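Local coordinates for protein telomere length regulator taz1 (PDB 4ZMI) that binds double-stranded telomeric DNA in fission yeast and regulates telomere length and function, here seen as its all-helical domain, at residues Met27-Ile32 against Glu44-Arg49; Glu63-Thr66 against Gly70-Phe73; Ile108-Asn113 against Leu118-Ile123; Leu142-Glu147 against Asn219-Phe224. All coordinates share one frame; numbering follows the deposited sequence.

The four contacts follow one another along the chain of this all-helical domain. Interaction 1 joins helix 5-35 to helix 43-50; interaction 2 lies where helix 52-68 passes into a loop; interaction 3 leads into helix 118-130; interaction 4 pairs helix 137-154 with helix 214-229. The centres of interactions 3 and 4 lie about 12 Å apart, and in their shared core Val221 meets both Leu110 and Leu120. Interaction 1, its centre about 14 Å from that of interaction 3, reaches it through Phe46 and Leu111. Interactions 2 and 4 lie on opposite sides of the chain's centre, their centres about 23 Å apart. Three sequence-local contacts and one between distant helices thus belong to one domain.

Interaction 1. Residues Met27-Ile32 against Glu44-Arg49; sequences MMVSAI and ESFSER
Val29 and Phe46 meet through a methyl group and the far end of a ring: Val29 CG1 lies 3.7 Å from Phe46 CZ and only slightly farther from CE1, and the two side chains cross at about a right angle. One turn further along each helix, Ile32 CG2 touches both the CG methylene and the guanidinium nitrogen NE of Arg49, at 3.7 and 3.8 Å, approaching obliquely. The Arg49 chain leaves its helix with CG opposite the backbone N (chi1 170°) and then bends at chi2 (63°), which brings both the methylene and NE against the isoleucine branch. Phe46 CG likewise stands opposite its backbone N, and this puts CZ beside Val29.

Outside this pair of contacts, Val29 also packs on Leu58 and Leu107, while Leu50 touches both Val29 and Ile32. The Phe46 ring is further held by Ile40 and Leu111. Around the short helix, Ser45 OG is hydrogen-bonded to Asn42 OD1.

No hydrogen bond crosses between 27-32 and 44-49. The helices are joined here by dispersion and the exclusion of water, from a buried valine-phenylalanine pair to an exposed arginine that contributes chiefly its hydrocarbon portion to the contact.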
loop_
_atom_site.group_PDB
_atom_site.type_symbol
_atom_site.label_atom_id
_atom_site.label_comp_id
_atom_site.label_asym_id
_atom_site.label_seq_id
_atom_site.Cartn_x
_atom_site.Cartn_y
_atom_site.Cartn_z
ATOM N N MET A 27 -3.060 -16.131 -2.185
ATOM C CA MET A 27 -3.412 -17.101 -3.231
ATOM C C MET A 27 -4.898 -17.442 -3.215
ATOM O O MET A 27 -5.508 -17.615 -4.272
ATOM C CB MET A 27 -2.579 -18.379 -3.104
ATOM C CG MET A 27 -1.088 -18.184 -3.342
ATOM S SD MET A 27 -0.721 -17.462 -4.958
ATOM C CE MET A 27 0.386 -16.123 -4.502
ATOM N N MET A 28 -5.474 -17.537 -2.019
ATOM C CA MET A 28 -6.912 -17.730 -1.880
ATOM C C MET A 28 -7.670 -16.566 -2.483
ATOM O O MET A 28 -8.438 -16.744 -3.423
ATOM C CB MET A 28 -7.305 -17.879 -0.414
ATOM C CG MET A 28 -8.727 -17.420 -0.131
ATOM S SD MET A 28 -9.271 -17.813 1.531
ATOM C CE MET A 28 -8.009 -17.016 2.517
ATOM N N VAL A 29 -7.437 -15.371 -1.944
ATOM C CA VAL A 29 -8.150 -14.181 -2.384
ATOM C C VAL A 29 -7.966 -13.973 -3.878
ATOM O O VAL A 29 -8.908 -13.603 -4.569
ATOM C CB VAL A 29 -7.694 -12.923 -1.601
ATOM C CG1 VAL A 29 -8.255 -11.656 -2.229
ATOM C CG2 VAL A 29 -8.140 -13.018 -0.170
ATOM N N SER A 30 -6.758 -14.228 -4.380
ATOM C CA SER A 30 -6.468 -14.045 -5.804
ATOM C C SER A 30 -7.142 -15.098 -6.672
ATOM O O SER A 30 -7.553 -14.805 -7.795
ATOM C CB SER A 30 -4.964 -14.072 -6.079
ATOM O OG SER A 30 -4.357 -12.843 -5.746
ATOM N N ALA A 31 -7.228 -16.325 -6.163
ATOM C CA ALA A 31 -7.889 -17.394 -6.899
ATOM C C ALA A 31 -9.370 -17.088 -6.979
ATOM O O ALA A 31 -9.967 -17.175 -8.044
ATOM C CB ALA A 31 -7.659 -18.728 -6.231
ATOM N N ILE A 32 -9.954 -16.718 -5.842
ATOM C CA ILE A 32 -11.366 -16.365 -5.789
ATOM C C ILE A 32 -11.668 -15.158 -6.687
ATOM O O ILE A 32 -12.723 -15.103 -7.322
ATOM C CB ILE A 32 -11.854 -16.142 -4.332
ATOM C CG1 ILE A 32 -11.785 -17.453 -3.538
ATOM C CG2 ILE A 32 -13.275 -15.603 -4.300
ATOM C CD1 ILE A 32 -12.504 -17.419 -2.195
ATOM N N GLU A 44 -17.498 -4.148 -1.640
ATOM C CA GLU A 44 -18.541 -4.876 -0.919
ATOM C C GLU A 44 -18.872 -6.203 -1.593
ATOM O O GLU A 44 -19.122 -7.212 -0.921
ATOM C CB GLU A 44 -19.804 -4.039 -0.764
ATOM C CG GLU A 44 -20.957 -4.799 -0.125
ATOM C CD GLU A 44 -20.655 -5.242 1.293
ATOM O OE1 GLU A 44 -20.025 -4.455 2.039
ATOM O OE2 GLU A 44 -21.053 -6.375 1.659
ATOM N N SER A 45 -18.843 -6.204 -2.919
ATOM C CA SER A 45 -19.084 -7.436 -3.671
ATOM C C SER A 45 -17.936 -8.412 -3.488
ATOM O O SER A 45 -18.143 -9.633 -3.399
ATOM C CB SER A 45 -19.275 -7.139 -5.157
ATOM O OG SER A 45 -20.336 -6.223 -5.339
ATOM N N PHE A 46 -16.726 -7.863 -3.449
ATOM C CA PHE A 46 -15.533 -8.651 -3.197
ATOM C C PHE A 46 -15.723 -9.337 -1.851
ATOM O O PHE A 46 -15.358 -10.504 -1.676
ATOM C CB PHE A 46 -14.296 -7.750 -3.192
ATOM C CG PHE A 46 -13.029 -8.450 -3.565
ATOM C CD1 PHE A 46 -12.940 -9.832 -3.521
ATOM C CD2 PHE A 46 -11.914 -7.719 -3.953
ATOM C CE1 PHE A 46 -11.765 -10.477 -3.857
ATOM C CE2 PHE A 46 -10.735 -8.358 -4.287
ATOM C CZ PHE A 46 -10.664 -9.741 -4.236
ATOM N N SER A 47 -16.346 -8.619 -0.920
ATOM C CA SER A 47 -16.538 -9.127 0.440
ATOM C C SER A 47 -17.522 -10.289 0.475
ATOM O O SER A 47 -17.242 -11.345 1.041
ATOM C CB SER A 47 -17.030 -8.014 1.370
ATOM O OG SER A 47 -16.042 -7.024 1.544
ATOM N N GLU A 48 -18.677 -10.080 -0.137
ATOM C CA GLU A 48 -19.703 -11.106 -0.182
ATOM C C GLU A 48 -19.178 -12.365 -0.847
ATOM O O GLU A 48 -19.398 -13.466 -0.354
ATOM C CB GLU A 48 -20.929 -10.606 -0.931
ATOM C CG GLU A 48 -21.564 -9.375 -0.325
ATOM C CD GLU A 48 -22.691 -8.829 -1.188
ATOM O OE1 GLU A 48 -23.106 -9.529 -2.145
ATOM O OE2 GLU A 48 -23.159 -7.699 -0.916
ATOM N N ARG A 49 -18.477 -12.212 -1.963
ATOM C CA ARG A 49 -17.960 -13.389 -2.647
ATOM C C ARG A 49 -16.931 -14.129 -1.793
ATOM O O ARG A 49 -16.888 -15.357 -1.806
ATOM C CB ARG A 49 -17.402 -13.038 -4.026
ATOM C CG ARG A 49 -16.629 -14.171 -4.716
ATOM C CD ARG A 49 -17.472 -15.418 -5.020
ATOM N NE ARG A 49 -16.708 -16.378 -5.822
ATOM C CZ ARG A 49 -17.140 -17.582 -6.199
ATOM N NH1 ARG A 49 -18.349 -18.006 -5.850
ATOM N NH2 ARG A 49 -16.355 -18.366 -6.930
#

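Interaction 2. Residues Glu63-Thr66 against Gly70-Phe73; sequences EQLT and GLEF
Thr66 and Leu71 meet where helix 52-68 gives way to a loop, and Leu71 sits at the centre of an inverse gamma turn. The chain has folded back here across four intervening residues, bringing the CA atoms of Thr66 and Leu71 to 4.7 Å from each other.

The polar part of the contact belongs to the backbone. Leu71 N donates to Thr66 O at 3.1 Å, but the N-H to acceptor angle of 121° makes this a weak bond. Within the turn itself, Glu72 N forms another weak bond with Gly70 O, at 2.9 Å. Gly70 has a positive phi of 79°, a conformation that favours glycine, and it continues the turn away from the helix end.

The apolar part is looser. Leu71 directs its side chain toward the helix, and its CD1 lies 4.4 Å from Leu65 CG. Both leucines are buried: Leu65 continues onto Ile101 and Thr105 of helix 95-107, and Leu71 onto Trp3 and Ile76, so the turn is tied to neighbouring parts of the domain.

Thr66 contributes its methyl group as well as its carbonyl. With CG2 opposite the backbone N and OG1 beside it (chi1 -79°), the methyl is placed beside the turn, where Thr66 CG2 lies 3.5 Å from Leu71 O.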
loop_
_atom_site.group_PDB
_atom_site.type_symbol
_atom_site.label_atom_id
_atom_site.label_comp_id
_atom_site.label_asym_id
_atom_site.label_seq_id
_atom_site.Cartn_x
_atom_site.Cartn_y
_atom_site.Cartn_z
ATOM N N GLU A 63 -5.108 -7.961 11.966
ATOM C CA GLU A 63 -5.107 -7.382 13.296
ATOM C C GLU A 63 -3.896 -7.824 14.132
ATOM O O GLU A 63 -3.239 -6.979 14.743
ATOM C CB GLU A 63 -6.390 -7.749 14.031
ATOM C CG GLU A 63 -6.422 -7.275 15.469
ATOM C CD GLU A 63 -6.892 -5.849 15.583
ATOM O OE1 GLU A 63 -7.375 -5.311 14.562
ATOM O OE2 GLU A 63 -6.781 -5.275 16.689
ATOM N N GLN A 64 -3.611 -9.129 14.172
ATOM C CA GLN A 64 -2.469 -9.636 14.945
ATOM C C GLN A 64 -1.198 -9.035 14.376
ATOM O O GLN A 64 -0.368 -8.510 15.115
ATOM C CB GLN A 64 -2.371 -11.177 14.933
ATOM C CG GLN A 64 -1.181 -11.740 15.770
ATOM C CD GLN A 64 -0.681 -13.124 15.321
ATOM O OE1 GLN A 64 -1.376 -13.851 14.607
ATOM N NE2 GLN A 64 0.534 -13.482 15.739
ATOM N N LEU A 65 -1.066 -9.107 13.055
ATOM C CA LEU A 65 0.076 -8.545 12.343
ATOM C C LEU A 65 0.326 -7.107 12.781
ATOM O O LEU A 65 1.424 -6.741 13.199
ATOM C CB LEU A 65 -0.206 -8.583 10.845
ATOM C CG LEU A 65 0.892 -8.167 9.873
ATOM C CD1 LEU A 65 2.109 -9.032 10.048
ATOM C CD2 LEU A 65 0.363 -8.301 8.468
ATOM N N THR A 66 -0.734 -6.315 12.716
ATOM C CA THR A 66 -0.697 -4.892 13.015
ATOM C C THR A 66 -0.362 -4.588 14.473
ATOM O O THR A 66 0.487 -3.751 14.755
ATOM C CB THR A 66 -2.042 -4.270 12.649
ATOM O OG1 THR A 66 -2.089 -4.069 11.229
ATOM C CG2 THR A 66 -2.249 -2.953 13.360
ATOM N N GLY A 70 3.655 -3.973 15.539
ATOM C CA GLY A 70 3.827 -2.542 15.694
ATOM C C GLY A 70 3.535 -1.710 14.454
ATOM O O GLY A 70 3.904 -0.537 14.396
ATOM N N LEU A 71 2.877 -2.309 13.461
ATOM C CA LEU A 71 2.611 -1.609 12.200
ATOM C C LEU A 71 1.470 -0.610 12.351
ATOM O O LEU A 71 0.327 -0.918 12.028
ATOM C CB LEU A 71 2.274 -2.598 11.079
ATOM C CG LEU A 71 3.343 -3.659 10.797
ATOM C CD1 LEU A 71 3.028 -4.352 9.474
ATOM C CD2 LEU A 71 4.733 -3.056 10.767
ATOM N N GLU A 72 1.806 0.590 12.790
ATOM C CA GLU A 72 0.843 1.637 13.100
ATOM C C GLU A 72 0.217 2.204 11.831
ATOM O O GLU A 72 -0.915 2.681 11.868
ATOM C CB GLU A 72 1.561 2.775 13.822
ATOM C CG GLU A 72 0.655 3.899 14.357
ATOM C CD GLU A 72 1.451 5.133 14.837
ATOM O OE1 GLU A 72 2.707 5.099 14.829
ATOM O OE2 GLU A 72 0.815 6.148 15.209
ATOM N N PHE A 73 0.982 2.191 10.736
ATOM C CA PHE A 73 0.493 2.671 9.434
ATOM C C PHE A 73 0.101 1.523 8.510
ATOM O O PHE A 73 0.094 1.659 7.288
ATOM C CB PHE A 73 1.480 3.676 8.807
ATOM C CG PHE A 73 1.541 4.946 9.571
ATOM C CD1 PHE A 73 2.386 5.072 10.663
ATOM C CD2 PHE A 73 0.689 5.977 9.276
ATOM C CE1 PHE A 73 2.395 6.218 11.416
ATOM C CE2 PHE A 73 0.705 7.135 10.022
ATOM C CZ PHE A 73 1.560 7.258 11.091
#

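Interaction 3. Residues Ile108-Asn113 against Leu118-Ile123; sequences IDLLDN and LTLRSI
Asp109 sets its carboxylate against the start of helix 118-130, where OD2 accepts from two successive backbone amides. The stronger bond comes from Leu120 N, at 2.8 Å and with an N-H to acceptor angle of 160°; it meets OD2 on the anti side, 25° out of the carboxylate plane. The bond from Thr119 N, also at 2.8 Å, is bent and weak. Having CG opposite the backbone N (chi1 -168°) carries the carboxylate across to these amides.

A water donates to Asp112 OD2 and accepts from Leu118 N, each 3.0 Å from it; its link to Asp109 OD1 is too short to be trusted and remains doubtful. Asp109 O is also hydrogen-bonded to His117 ND1, and Arg74 forms a long, weak ion pair with OD1.

Leu120, next in buried area, lays CG 3.6 Å from Asp109 OD2 and extends CD1 to Leu110 CD2, 3.7 Å away; these leucines cross at about a right angle and both reach Val221. Thr119 packs CB beside the carboxylate. Replacing Asp109 with a leucine would probably leave the amides of Thr119 and Leu120 without their acceptor.

A carboxylate from the preceding loop thus takes amides of the helix's first turn, as at many helix N-termini, where the negative charge probably also interacts favourably with the helix dipole.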
loop_
_atom_site.group_PDB
_atom_site.type_symbol
_atom_site.label_atom_id
_atom_site.label_comp_id
_atom_site.label_asym_id
_atom_site.label_seq_id
_atom_site.Cartn_x
_atom_site.Cartn_y
_atom_site.Cartn_z
ATOM N N ILE A 108 -6.003 -7.051 0.850
ATOM C CA ILE A 108 -7.224 -6.998 1.661
ATOM C C ILE A 108 -7.768 -5.583 1.812
ATOM O O ILE A 108 -8.907 -5.397 2.254
ATOM C CB ILE A 108 -7.014 -7.558 3.093
ATOM C CG1 ILE A 108 -6.137 -6.632 3.934
ATOM C CG2 ILE A 108 -6.408 -8.946 3.070
ATOM C CD1 ILE A 108 -5.950 -7.127 5.338
ATOM N N ASP A 109 -6.933 -4.592 1.500
ATOM C CA ASP A 109 -7.332 -3.191 1.554
ATOM C C ASP A 109 -8.281 -2.906 0.387
ATOM O O ASP A 109 -8.985 -1.898 0.388
ATOM C CB ASP A 109 -6.098 -2.267 1.507
ATOM C CG ASP A 109 -6.421 -0.817 1.858
ATOM O OD1 ASP A 109 -7.311 -0.580 2.695
ATOM O OD2 ASP A 109 -5.771 0.095 1.296
ATOM N N LEU A 110 -8.318 -3.817 -0.582
ATOM C CA LEU A 110 -9.293 -3.754 -1.675
ATOM C C LEU A 110 -10.699 -3.976 -1.162
ATOM O O LEU A 110 -11.670 -3.759 -1.886
ATOM C CB LEU A 110 -8.991 -4.822 -2.715
ATOM C CG LEU A 110 -7.686 -4.604 -3.461
ATOM C CD1 LEU A 110 -7.290 -5.869 -4.197
ATOM C CD2 LEU A 110 -7.812 -3.397 -4.401
ATOM N N LEU A 111 -10.801 -4.435 0.083
ATOM C CA LEU A 111 -12.091 -4.714 0.702
ATOM C C LEU A 111 -12.689 -3.483 1.384
ATOM O O LEU A 111 -13.799 -3.531 1.904
ATOM C CB LEU A 111 -11.962 -5.872 1.701
ATOM C CG LEU A 111 -11.513 -7.216 1.118
ATOM C CD1 LEU A 111 -11.389 -8.289 2.185
ATOM C CD2 LEU A 111 -12.477 -7.663 0.015
ATOM N N ASP A 112 -11.946 -2.379 1.391
ATOM C CA ASP A 112 -12.388 -1.164 2.078
ATOM C C ASP A 112 -13.526 -0.498 1.306
ATOM O O ASP A 112 -13.287 0.233 0.353
ATOM C CB ASP A 112 -11.204 -0.196 2.239
ATOM C CG ASP A 112 -11.630 1.192 2.679
ATOM O OD1 ASP A 112 -12.753 1.348 3.204
ATOM O OD2 ASP A 112 -10.836 2.137 2.490
ATOM N N ASN A 113 -14.765 -0.714 1.733
ATOM C CA ASN A 113 -15.896 -0.129 1.012
ATOM C C ASN A 113 -16.087 1.382 1.192
ATOM O O ASN A 113 -17.095 1.920 0.760
ATOM C CB ASN A 113 -17.204 -0.900 1.274
ATOM C CG ASN A 113 -17.770 -0.673 2.667
ATOM O OD1 ASN A 113 -17.709 0.429 3.215
ATOM N ND2 ASN A 113 -18.343 -1.727 3.244
ATOM N N LEU A 118 -6.374 3.337 2.492
ATOM C CA LEU A 118 -5.212 3.879 3.199
ATOM C C LEU A 118 -3.991 3.011 3.009
ATOM O O LEU A 118 -2.900 3.531 2.865
ATOM C CB LEU A 118 -5.494 4.038 4.692
ATOM C CG LEU A 118 -6.684 4.928 5.021
ATOM C CD1 LEU A 118 -6.907 4.930 6.527
ATOM C CD2 LEU A 118 -6.421 6.318 4.499
ATOM N N THR A 119 -4.162 1.690 2.988
ATOM C CA THR A 119 -2.984 0.808 2.942
ATOM C C THR A 119 -2.359 0.781 1.561
ATOM O O THR A 119 -1.141 0.764 1.418
ATOM C CB THR A 119 -3.311 -0.626 3.335
ATOM O OG1 THR A 119 -4.056 -0.622 4.549
ATOM C CG2 THR A 119 -2.042 -1.429 3.531
ATOM N N LEU A 120 -3.198 0.769 0.535
ATOM C CA LEU A 120 -2.686 0.841 -0.829
ATOM C C LEU A 120 -2.015 2.204 -1.022
ATOM O O LEU A 120 -0.943 2.307 -1.630
ATOM C CB LEU A 120 -3.824 0.640 -1.825
ATOM C CG LEU A 120 -4.283 -0.807 -1.823
ATOM C CD1 LEU A 120 -5.520 -1.021 -2.704
ATOM C CD2 LEU A 120 -3.139 -1.670 -2.289
ATOM N N ARG A 121 -2.624 3.253 -0.470
ATOM C CA ARG A 121 -2.002 4.565 -0.547
ATOM C C ARG A 121 -0.591 4.520 0.045
ATOM O O ARG A 121 0.365 5.034 -0.560
ATOM C CB ARG A 121 -2.839 5.619 0.158
ATOM C CG ARG A 121 -2.546 7.005 -0.348
ATOM C CD ARG A 121 -3.231 8.047 0.489
ATOM N NE ARG A 121 -4.641 7.743 0.610
ATOM C CZ ARG A 121 -5.469 8.411 1.389
ATOM N NH1 ARG A 121 -5.013 9.430 2.096
ATOM N NH2 ARG A 121 -6.742 8.061 1.449
ATOM N N SER A 122 -0.462 3.877 1.208
ATOM C CA SER A 122 0.839 3.764 1.867
ATOM C C SER A 122 1.809 3.053 0.960
ATOM O O SER A 122 2.932 3.498 0.794
ATOM C CB SER A 122 0.707 2.971 3.178
ATOM O OG SER A 122 -0.056 3.723 4.083
ATOM N N ILE A 123 1.382 1.925 0.393
ATOM C CA ILE A 123 2.303 1.120 -0.406
ATOM C C ILE A 123 2.759 1.863 -1.650
ATOM O O ILE A 123 3.952 1.889 -1.937
ATOM C CB ILE A 123 1.708 -0.245 -0.763
ATOM C CG1 ILE A 123 1.396 -1.004 0.517
ATOM C CG2 ILE A 123 2.672 -1.067 -1.615
ATOM C CD1 ILE A 123 0.448 -2.154 0.310
HETATM O O HOH W 1 -8.230 1.389 3.761
#

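Interaction 4. Residues Leu142-Glu147 against Asn219-Phe224; sequences LVLFEE and NAVIHF
Leu144 and Val221 mark the nearest approach of helices 137-154 and 214-229 in these segments, with their CA atoms 7.5 Å apart. Leu144 points toward the opposing helix and divides its two methyl groups between neighbours one turn apart. Leu144 CD2 lies 3.7 Å from Phe224 CD2 and 3.9 Å from its CG, near the CG-CD2 bond of the ring. The other methyl, Leu144 CD1, lies 4.1 Å from Val221 CG2, and these two side chains cross at about a right angle. With CG opposite the backbone N, chi1 of -166° and chi2 of 63° turn the leucine's fork so that one methyl faces each partner.

Further residues enclose the group. Leu144 also packs on Val124 of helix 118-130 and on Phe217; Val221 reaches Leu110 and Leu120. The Phe224 ring meets that of Phe137, their planes about 5° apart.

All three touching residues are buried, and no hydrogen bond spans the two segments. The contact therefore relies on shape and hydrophobic burial, with one branched side chain joining helices that are separated by 71 residues between the segments.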
loop_
_atom_site.group_PDB
_atom_site.type_symbol
_atom_site.label_atom_id
_atom_site.label_comp_id
_atom_site.label_asym_id
_atom_site.label_seq_id
_atom_site.Cartn_x
_atom_site.Cartn_y
_atom_site.Cartn_z
ATOM N N LEU A 142 2.777 5.841 -10.219
ATOM C CA LEU A 142 2.076 7.095 -10.477
ATOM C C LEU A 142 0.654 6.852 -10.963
ATOM O O LEU A 142 -0.288 7.528 -10.541
ATOM C CB LEU A 142 2.838 7.948 -11.477
ATOM C CG LEU A 142 4.083 8.535 -10.812
ATOM C CD1 LEU A 142 4.966 9.263 -11.823
ATOM C CD2 LEU A 142 3.673 9.461 -9.686
ATOM N N VAL A 143 0.481 5.862 -11.824
ATOM C CA VAL A 143 -0.835 5.656 -12.415
ATOM C C VAL A 143 -1.795 5.124 -11.358
ATOM O O VAL A 143 -2.904 5.642 -11.185
ATOM C CB VAL A 143 -0.764 4.757 -13.667
ATOM C CG1 VAL A 143 -2.151 4.451 -14.186
ATOM C CG2 VAL A 143 0.066 5.455 -14.748
ATOM N N LEU A 144 -1.344 4.126 -10.613
ATOM C CA LEU A 144 -2.135 3.596 -9.523
ATOM C C LEU A 144 -2.424 4.698 -8.496
ATOM O O LEU A 144 -3.493 4.743 -7.902
ATOM C CB LEU A 144 -1.407 2.423 -8.900
ATOM C CG LEU A 144 -2.272 1.574 -7.977
ATOM C CD1 LEU A 144 -3.396 0.932 -8.746
ATOM C CD2 LEU A 144 -1.430 0.510 -7.274
ATOM N N PHE A 145 -1.485 5.617 -8.321
ATOM C CA PHE A 145 -1.696 6.717 -7.377
ATOM C C PHE A 145 -2.836 7.620 -7.826
ATOM O O PHE A 145 -3.675 8.016 -7.019
ATOM C CB PHE A 145 -0.419 7.532 -7.126
ATOM C CG PHE A 145 -0.583 8.587 -6.064
ATOM C CD1 PHE A 145 -0.367 8.284 -4.722
ATOM C CD2 PHE A 145 -0.989 9.867 -6.393
ATOM C CE1 PHE A 145 -0.533 9.247 -3.745
ATOM C CE2 PHE A 145 -1.169 10.829 -5.419
ATOM C CZ PHE A 145 -0.937 10.525 -4.096
ATOM N N GLU A 146 -2.883 7.941 -9.116
ATOM C CA GLU A 146 -3.979 8.774 -9.622
ATOM C C GLU A 146 -5.328 8.102 -9.481
ATOM O O GLU A 146 -6.308 8.763 -9.178
ATOM C CB GLU A 146 -3.761 9.204 -11.069
ATOM C CG GLU A 146 -4.534 10.450 -11.454
ATOM C CD GLU A 146 -5.828 10.153 -12.181
ATOM O OE1 GLU A 146 -6.105 8.963 -12.462
ATOM O OE2 GLU A 146 -6.567 11.119 -12.478
ATOM N N GLU A 147 -5.373 6.790 -9.673
ATOM C CA GLU A 147 -6.600 6.033 -9.443
ATOM C C GLU A 147 -7.093 6.084 -7.989
ATOM O O GLU A 147 -8.287 6.301 -7.742
ATOM C CB GLU A 147 -6.438 4.581 -9.883
ATOM C CG GLU A 147 -7.735 3.801 -9.788
ATOM C CD GLU A 147 -8.761 4.224 -10.846
ATOM O OE1 GLU A 147 -8.339 4.712 -11.913
ATOM O OE2 GLU A 147 -9.983 4.063 -10.613
ATOM N N ASN A 219 -7.234 -5.880 -10.684
ATOM C CA ASN A 219 -6.182 -6.459 -11.506
ATOM C C ASN A 219 -4.948 -5.562 -11.612
ATOM O O ASN A 219 -3.826 -6.050 -11.617
ATOM C CB ASN A 219 -6.710 -6.909 -12.877
ATOM C CG ASN A 219 -7.324 -8.309 -12.829
ATOM O OD1 ASN A 219 -6.809 -9.207 -12.147
ATOM N ND2 ASN A 219 -8.434 -8.497 -13.543
ATOM N N ALA A 220 -5.132 -4.250 -11.654
ATOM C CA ALA A 220 -3.967 -3.370 -11.678
ATOM C C ALA A 220 -3.244 -3.409 -10.312
ATOM O O ALA A 220 -2.010 -3.361 -10.249
ATOM C CB ALA A 220 -4.358 -1.943 -12.075
ATOM N N VAL A 221 -4.002 -3.539 -9.229
ATOM C CA VAL A 221 -3.392 -3.579 -7.896
ATOM C C VAL A 221 -2.547 -4.837 -7.765
ATOM O O VAL A 221 -1.356 -4.768 -7.460
ATOM C CB VAL A 221 -4.457 -3.523 -6.772
ATOM C CG1 VAL A 221 -3.833 -3.836 -5.421
ATOM C CG2 VAL A 221 -5.089 -2.158 -6.732
ATOM N N ILE A 222 -3.169 -5.982 -8.031
ATOM C CA ILE A 222 -2.482 -7.263 -7.985
ATOM C C ILE A 222 -1.243 -7.232 -8.847
ATOM O O ILE A 222 -0.172 -7.632 -8.414
ATOM C CB ILE A 222 -3.391 -8.404 -8.466
ATOM C CG1 ILE A 222 -4.460 -8.692 -7.412
ATOM C CG2 ILE A 222 -2.566 -9.651 -8.756
ATOM C CD1 ILE A 222 -5.606 -9.518 -7.909
ATOM N N HIS A 223 -1.386 -6.728 -10.062
ATOM C CA HIS A 223 -0.241 -6.614 -10.949
ATOM C C HIS A 223 0.869 -5.828 -10.266
ATOM O O HIS A 223 2.015 -6.278 -10.220
ATOM C CB HIS A 223 -0.626 -5.927 -12.260
ATOM C CG HIS A 223 0.377 -6.120 -13.359
ATOM N ND1 HIS A 223 1.591 -5.466 -13.385
ATOM C CD2 HIS A 223 0.338 -6.885 -14.476
ATOM C CE1 HIS A 223 2.261 -5.826 -14.467
ATOM N NE2 HIS A 223 1.522 -6.689 -15.145
ATOM N N PHE A 224 0.515 -4.665 -9.725
ATOM C CA PHE A 224 1.502 -3.755 -9.144
ATOM C C PHE A 224 2.206 -4.335 -7.927
ATOM O O PHE A 224 3.413 -4.183 -7.782
ATOM C CB PHE A 224 0.865 -2.419 -8.773
ATOM C CG PHE A 224 1.797 -1.492 -8.048
ATOM C CD1 PHE A 224 2.739 -0.765 -8.742
ATOM C CD2 PHE A 224 1.728 -1.347 -6.680
ATOM C CE1 PHE A 224 3.587 0.092 -8.086
ATOM C CE2 PHE A 224 2.580 -0.497 -6.020
ATOM C CZ PHE A 224 3.511 0.223 -6.722
#